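Local coordinates for protein endo-beta-1,2-glucanase (Talaromyces funiculosus, PDB 6IMV) that hydrolyses beta-1,2-glucans at internal linkages, acting as a fungal endo-beta-1,2-glucanase of a glycoside hydrolase family first described with this enzyme, at residues A[163-174]-A[250-261]. Numbering follows the deposited sequence.
Sequences GLDNGELLWAVY and EGELFTWWLQFF. With GLC (alpha-D-glucopyranose), chain D; BGC (beta-D-glucopyranose), chain B.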
loop_
_atom_site.group_PDB
_atom_site.type_symbol
_atom_site.label_atom_id
_atom_site.label_comp_id
_atom_site.label_asym_id
_atom_site.label_seq_id
_atom_site.Cartn_x
_atom_site.Cartn_y
_atom_site.Cartn_z
ATOM N N GLY A 163 2.532 12.266 8.029
ATOM C CA GLY A 163 2.462 11.203 9.012
ATOM C C GLY A 163 2.045 9.872 8.391
ATOM O O GLY A 163 2.582 8.823 8.746
ATOM N N LEU A 164 1.089 9.917 7.454
ATOM C CA LEU A 164 0.476 8.695 6.924
ATOM C C LEU A 164 1.543 7.791 6.290
ATOM O O LEU A 164 1.661 6.616 6.636
ATOM C CB LEU A 164 -0.613 9.069 5.922
ATOM C CG LEU A 164 -1.458 7.910 5.390
ATOM C CD1 LEU A 164 -2.888 8.372 5.146
ATOM C CD2 LEU A 164 -0.861 7.330 4.113
ATOM N N ASP A 165 2.302 8.347 5.345
ATOM C CA ASP A 165 3.272 7.574 4.580
ATOM C C ASP A 165 4.309 6.968 5.530
ATOM O O ASP A 165 4.763 5.848 5.324
ATOM C CB ASP A 165 3.970 8.432 3.525
ATOM C CG ASP A 165 3.012 9.169 2.619
ATOM O OD1 ASP A 165 2.350 10.089 3.121
ATOM O OD2 ASP A 165 2.938 8.815 1.432
ATOM N N ASN A 166 4.697 7.743 6.550
ATOM C CA ASN A 166 5.724 7.328 7.497
ATOM C C ASN A 166 5.189 6.200 8.390
ATOM O O ASN A 166 5.925 5.259 8.708
ATOM C CB ASN A 166 6.287 8.531 8.266
ATOM C CG ASN A 166 7.316 9.269 7.428
ATOM O OD1 ASN A 166 8.445 8.808 7.289
ATOM N ND2 ASN A 166 6.918 10.374 6.809
ATOM N N GLY A 167 3.908 6.279 8.762
ATOM C CA GLY A 167 3.269 5.201 9.530
ATOM C C GLY A 167 3.388 3.863 8.818
ATOM O O GLY A 167 3.710 2.831 9.433
ATOM N N GLU A 168 3.155 3.891 7.503
ATOM C CA GLU A 168 3.249 2.699 6.651
ATOM C C GLU A 168 4.683 2.154 6.655
ATOM O O GLU A 168 4.878 0.953 6.835
ATOM C CB GLU A 168 2.765 3.006 5.233
ATOM C CG GLU A 168 1.285 3.343 5.175
ATOM C CD GLU A 168 0.771 3.861 3.842
ATOM O OE1 GLU A 168 1.582 4.356 3.049
ATOM O OE2 GLU A 168 -0.438 3.766 3.607
ATOM N N LEU A 169 5.672 3.031 6.468
ATOM C CA LEU A 169 7.067 2.615 6.398
ATOM C C LEU A 169 7.522 1.991 7.724
ATOM O O LEU A 169 8.237 0.983 7.730
ATOM C CB LEU A 169 7.935 3.823 6.036
ATOM C CG LEU A 169 9.447 3.587 6.020
ATOM C CD1 LEU A 169 9.832 2.409 5.139
ATOM C CD2 LEU A 169 10.168 4.843 5.569
ATOM N N LEU A 170 7.132 2.597 8.847
ATOM C CA LEU A 170 7.679 2.213 10.143
ATOM C C LEU A 170 7.292 0.773 10.502
ATOM O O LEU A 170 8.151 -0.004 10.949
ATOM C CB LEU A 170 7.229 3.219 11.202
ATOM C CG LEU A 170 7.963 4.552 11.131
ATOM C CD1 LEU A 170 7.230 5.623 11.923
ATOM C CD2 LEU A 170 9.396 4.392 11.617
ATOM N N TRP A 171 6.031 0.395 10.277
ATOM C CA TRP A 171 5.592 -0.980 10.586
ATOM C C TRP A 171 6.178 -1.959 9.559
ATOM O O TRP A 171 6.390 -3.126 9.879
ATOM C CB TRP A 171 4.064 -1.073 10.705
ATOM C CG TRP A 171 3.548 -0.388 11.933
ATOM C CD1 TRP A 171 2.896 0.810 11.986
ATOM C CD2 TRP A 171 3.678 -0.833 13.300
ATOM N NE1 TRP A 171 2.605 1.131 13.283
ATOM C CE2 TRP A 171 3.068 0.143 14.110
ATOM C CE3 TRP A 171 4.244 -1.956 13.912
ATOM C CZ2 TRP A 171 3.003 0.032 15.496
ATOM C CZ3 TRP A 171 4.195 -2.067 15.285
ATOM C CH2 TRP A 171 3.570 -1.091 16.064
ATOM N N ALA A 172 6.466 -1.491 8.338
ATOM C CA ALA A 172 7.117 -2.350 7.342
ATOM C C ALA A 172 8.546 -2.683 7.805
ATOM O O ALA A 172 8.984 -3.831 7.731
ATOM C CB ALA A 172 7.098 -1.705 5.980
ATOM N N VAL A 173 9.256 -1.669 8.304
ATOM C CA VAL A 173 10.622 -1.829 8.816
ATOM C C VAL A 173 10.604 -2.732 10.057
ATOM O O VAL A 173 11.484 -3.564 10.227
ATOM C CB VAL A 173 11.292 -0.467 9.083
ATOM C CG1 VAL A 173 12.569 -0.605 9.907
ATOM C CG2 VAL A 173 11.582 0.267 7.781
ATOM N N TYR A 174 9.596 -2.545 10.912
ATOM C CA TYR A 174 9.358 -3.366 12.107
ATOM C C TYR A 174 9.283 -4.846 11.697
ATOM O O TYR A 174 9.978 -5.699 12.278
ATOM C CB TYR A 174 8.089 -2.852 12.794
ATOM C CG TYR A 174 7.792 -3.343 14.188
ATOM C CD1 TYR A 174 8.216 -2.631 15.301
ATOM C CD2 TYR A 174 6.986 -4.451 14.400
ATOM C CE1 TYR A 174 7.887 -3.031 16.586
ATOM C CE2 TYR A 174 6.647 -4.866 15.681
ATOM C CZ TYR A 174 7.106 -4.159 16.780
ATOM O OH TYR A 174 6.770 -4.564 18.042
ATOM N N GLU A 250 -5.363 4.636 6.378
ATOM C CA GLU A 250 -3.954 4.209 6.458
ATOM C C GLU A 250 -3.218 4.961 7.566
ATOM O O GLU A 250 -2.249 4.444 8.123
ATOM C CB GLU A 250 -3.204 4.420 5.140
ATOM C CG GLU A 250 -3.993 4.047 3.902
ATOM C CD GLU A 250 -4.634 5.256 3.256
ATOM O OE1 GLU A 250 -5.762 5.611 3.669
ATOM O OE2 GLU A 250 -3.960 5.886 2.399
ATOM N N GLY A 251 -3.694 6.169 7.887
ATOM C CA GLY A 251 -3.108 7.005 8.913
ATOM C C GLY A 251 -3.167 6.383 10.299
ATOM O O GLY A 251 -2.427 6.790 11.198
ATOM N N GLU A 252 -4.026 5.378 10.483
ATOM C CA GLU A 252 -4.163 4.728 11.785
ATOM C C GLU A 252 -2.854 4.041 12.199
ATOM O O GLU A 252 -2.577 3.898 13.401
ATOM C CB GLU A 252 -5.330 3.746 11.787
ATOM C CG GLU A 252 -5.713 3.295 13.183
ATOM C CD GLU A 252 -7.054 2.594 13.208
ATOM O OE1 GLU A 252 -7.069 1.354 13.047
ATOM O OE2 GLU A 252 -8.080 3.298 13.330
ATOM N N LEU A 253 -2.049 3.626 11.222
ATOM C CA LEU A 253 -0.744 3.010 11.509
ATOM C C LEU A 253 0.119 3.983 12.322
ATOM O O LEU A 253 0.791 3.574 13.277
ATOM C CB LEU A 253 -0.058 2.608 10.201
ATOM C CG LEU A 253 -0.683 1.423 9.464
ATOM C CD1 LEU A 253 0.138 1.074 8.233
ATOM C CD2 LEU A 253 -0.819 0.214 10.380
ATOM N N PHE A 254 0.069 5.271 11.964
ATOM C CA PHE A 254 0.872 6.259 12.649
ATOM C C PHE A 254 0.351 6.486 14.071
ATOM O O PHE A 254 1.155 6.672 14.991
ATOM C CB PHE A 254 0.942 7.585 11.891
ATOM C CG PHE A 254 2.046 8.445 12.441
ATOM C CD1 PHE A 254 3.363 8.169 12.133
ATOM C CD2 PHE A 254 1.779 9.439 13.367
ATOM C CE1 PHE A 254 4.394 8.915 12.684
ATOM C CE2 PHE A 254 2.812 10.188 13.909
ATOM C CZ PHE A 254 4.110 9.923 13.568
ATOM N N THR A 255 -0.974 6.473 14.248
ATOM C CA THR A 255 -1.578 6.555 15.578
ATOM C C THR A 255 -0.929 5.531 16.520
ATOM O O THR A 255 -0.540 5.879 17.635
ATOM C CB THR A 255 -3.094 6.331 15.548
ATOM O OG1 THR A 255 -3.668 7.255 14.627
ATOM C CG2 THR A 255 -3.742 6.515 16.901
ATOM N N TRP A 256 -0.827 4.278 16.063
ATOM C CA TRP A 256 -0.250 3.193 16.858
ATOM C C TRP A 256 1.214 3.484 17.200
ATOM O O TRP A 256 1.679 3.114 18.295
ATOM C CB TRP A 256 -0.366 1.849 16.142
ATOM C CG TRP A 256 -1.756 1.290 16.086
ATOM C CD1 TRP A 256 -2.487 1.038 14.963
ATOM C CD2 TRP A 256 -2.566 0.869 17.201
ATOM N NE1 TRP A 256 -3.697 0.494 15.302
ATOM C CE2 TRP A 256 -3.772 0.371 16.665
ATOM C CE3 TRP A 256 -2.388 0.847 18.590
ATOM C CZ2 TRP A 256 -4.797 -0.122 17.468
ATOM C CZ3 TRP A 256 -3.402 0.359 19.390
ATOM C CH2 TRP A 256 -4.586 -0.121 18.831
ATOM N N TRP A 257 1.941 4.079 16.248
ATOM C CA TRP A 257 3.334 4.423 16.459
ATOM C C TRP A 257 3.466 5.376 17.656
ATOM O O TRP A 257 4.296 5.139 18.554
ATOM C CB TRP A 257 3.972 5.006 15.196
ATOM C CG TRP A 257 5.462 4.900 15.237
ATOM C CD1 TRP A 257 6.365 5.894 15.473
ATOM C CD2 TRP A 257 6.224 3.687 15.111
ATOM N NE1 TRP A 257 7.639 5.390 15.463
ATOM C CE2 TRP A 257 7.583 4.038 15.241
ATOM C CE3 TRP A 257 5.887 2.350 14.873
ATOM C CZ2 TRP A 257 8.604 3.090 15.143
ATOM C CZ3 TRP A 257 6.892 1.413 14.779
ATOM C CH2 TRP A 257 8.233 1.782 14.916
ATOM N N LEU A 258 2.639 6.431 17.673
ATOM C CA LEU A 258 2.614 7.393 18.766
ATOM C C LEU A 258 2.231 6.698 20.074
ATOM O O LEU A 258 2.878 6.916 21.095
ATOM C CB LEU A 258 1.632 8.527 18.452
ATOM C CG LEU A 258 2.157 9.623 17.525
ATOM C CD1 LEU A 258 1.035 10.564 17.123
ATOM C CD2 LEU A 258 3.291 10.391 18.191
ATOM N N GLN A 259 1.175 5.875 20.039
ATOM C CA GLN A 259 0.674 5.251 21.261
ATOM C C GLN A 259 1.760 4.373 21.897
ATOM O O GLN A 259 2.023 4.491 23.084
ATOM C CB GLN A 259 -0.569 4.404 21.010
ATOM C CG GLN A 259 -0.893 3.492 22.187
ATOM C CD GLN A 259 -2.295 2.940 22.140
ATOM O OE1 GLN A 259 -3.105 3.331 21.312
ATOM N NE2 GLN A 259 -2.592 2.035 23.058
ATOM N N PHE A 260 2.346 3.465 21.120
ATOM C CA PHE A 260 3.258 2.492 21.676
ATOM C C PHE A 260 4.628 3.101 21.992
ATOM O O PHE A 260 5.241 2.680 22.955
ATOM C CB PHE A 260 3.411 1.288 20.748
ATOM C CG PHE A 260 2.162 0.457 20.627
ATOM C CD1 PHE A 260 1.484 0.027 21.757
ATOM C CD2 PHE A 260 1.674 0.090 19.382
ATOM C CE1 PHE A 260 0.342 -0.751 21.641
ATOM C CE2 PHE A 260 0.526 -0.680 19.268
ATOM C CZ PHE A 260 -0.139 -1.104 20.398
ATOM N N PHE A 261 5.103 4.057 21.182
ATOM C CA PHE A 261 6.523 4.438 21.200
ATOM C C PHE A 261 6.771 5.939 21.398
ATOM O O PHE A 261 7.924 6.336 21.548
ATOM C CB PHE A 261 7.183 3.997 19.894
ATOM C CG PHE A 261 7.082 2.516 19.648
ATOM C CD1 PHE A 261 7.584 1.618 20.578
ATOM C CD2 PHE A 261 6.505 2.025 18.484
ATOM C CE1 PHE A 261 7.493 0.253 20.357
ATOM C CE2 PHE A 261 6.413 0.662 18.263
ATOM C CZ PHE A 261 6.902 -0.224 19.201
HETATM C C1 GLC D . -5.719 11.658 2.386
HETATM C C2 GLC D . -4.657 10.593 2.220
HETATM C C3 GLC D . -5.277 9.276 1.790
HETATM C C4 GLC D . -6.301 8.837 2.822
HETATM C C5 GLC D . -7.347 9.941 2.983
HETATM C C6 GLC D . -8.321 9.623 4.114
HETATM O O1 GLC D . -6.237 11.915 1.063
HETATM O O2 GLC D . -3.754 11.035 1.195
HETATM O O3 GLC D . -4.292 8.254 1.648
HETATM O O4 GLC D . -6.880 7.586 2.429
HETATM O O5 GLC D . -6.719 11.194 3.283
HETATM O O6 GLC D . -7.635 9.527 5.366
HETATM C C2 BGC B . -1.529 10.333 0.613
HETATM C C3 BGC B . -0.056 10.478 0.980
HETATM C C4 BGC B . 0.307 11.952 1.116
HETATM C C5 BGC B . -0.630 12.587 2.144
HETATM C C6 BGC B . -0.424 14.067 2.381
HETATM C C1 BGC B . -2.385 11.080 1.621
HETATM O O2 BGC B . -1.917 8.967 0.676
HETATM O O3 BGC B . 0.784 9.883 -0.004
HETATM O O4 BGC B . 1.653 12.066 1.549
HETATM O O5 BGC B . -1.980 12.432 1.730
HETATM O O6 BGC B . -0.602 14.755 1.164
HETATM O O HOH W 1 0.090 5.745 8.715
HETATM O O HOH W 2 -1.399 4.963 1.505
#
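Leu253 O is gripped twice: the indole NE1 of Trp171 donates to it at 3.0 Å, and Trp257 N gives the helical bond from the opposite face of the carbonyl plane. Leu253 O lies in the plane of the Trp171 ring, so the bond fixes how the indole is turned. The Trp171 CG stands beside its own backbone N (chi1 -70°), which carries the ring across to the helix 252-261, where it fits as a knob among Leu253, Trp257, Phe260 and Phe261. Trp257 brings its edge to one Trp171 face, T-shaped with planes at 87°, CE3 lying 3.7 Å from Trp171 CE2. A face of Trp257 in turn receives Leu170 CD1 in a CH-pi contact, 3.5 Å from the centroid of the five-membered ring. An alanine in place of Trp171 would probably leave Leu253 O without its side-chain donor and open a gap among these aromatic rings. One turn earlier, Gly167, having no side chain, lets the helices, crossing at 68°, come close, its CA 4.1 Å from Phe254 CA. One water ties Leu164 O to Glu250 O; another bridges Glu168 OE2 and Glu250 OE2. Glu250 OE2 accepts from O3 of the alpha-D-glucopyranose at 2.5 Å and OE1 from its O4; Asp165 OD1 accepts from O4 of the beta-D-glucopyranose at 2.6 Å and OD2 from its O3. Asp247, His304 and Trp143 bind the sugars too. Such helix packing builds the (alpha/alpha)6 barrel, probably this family's fold; here Asp165 and Glu250, just before helix 252-261, hold the beta-1,2-linked disaccharide, probably in the substrate cleft.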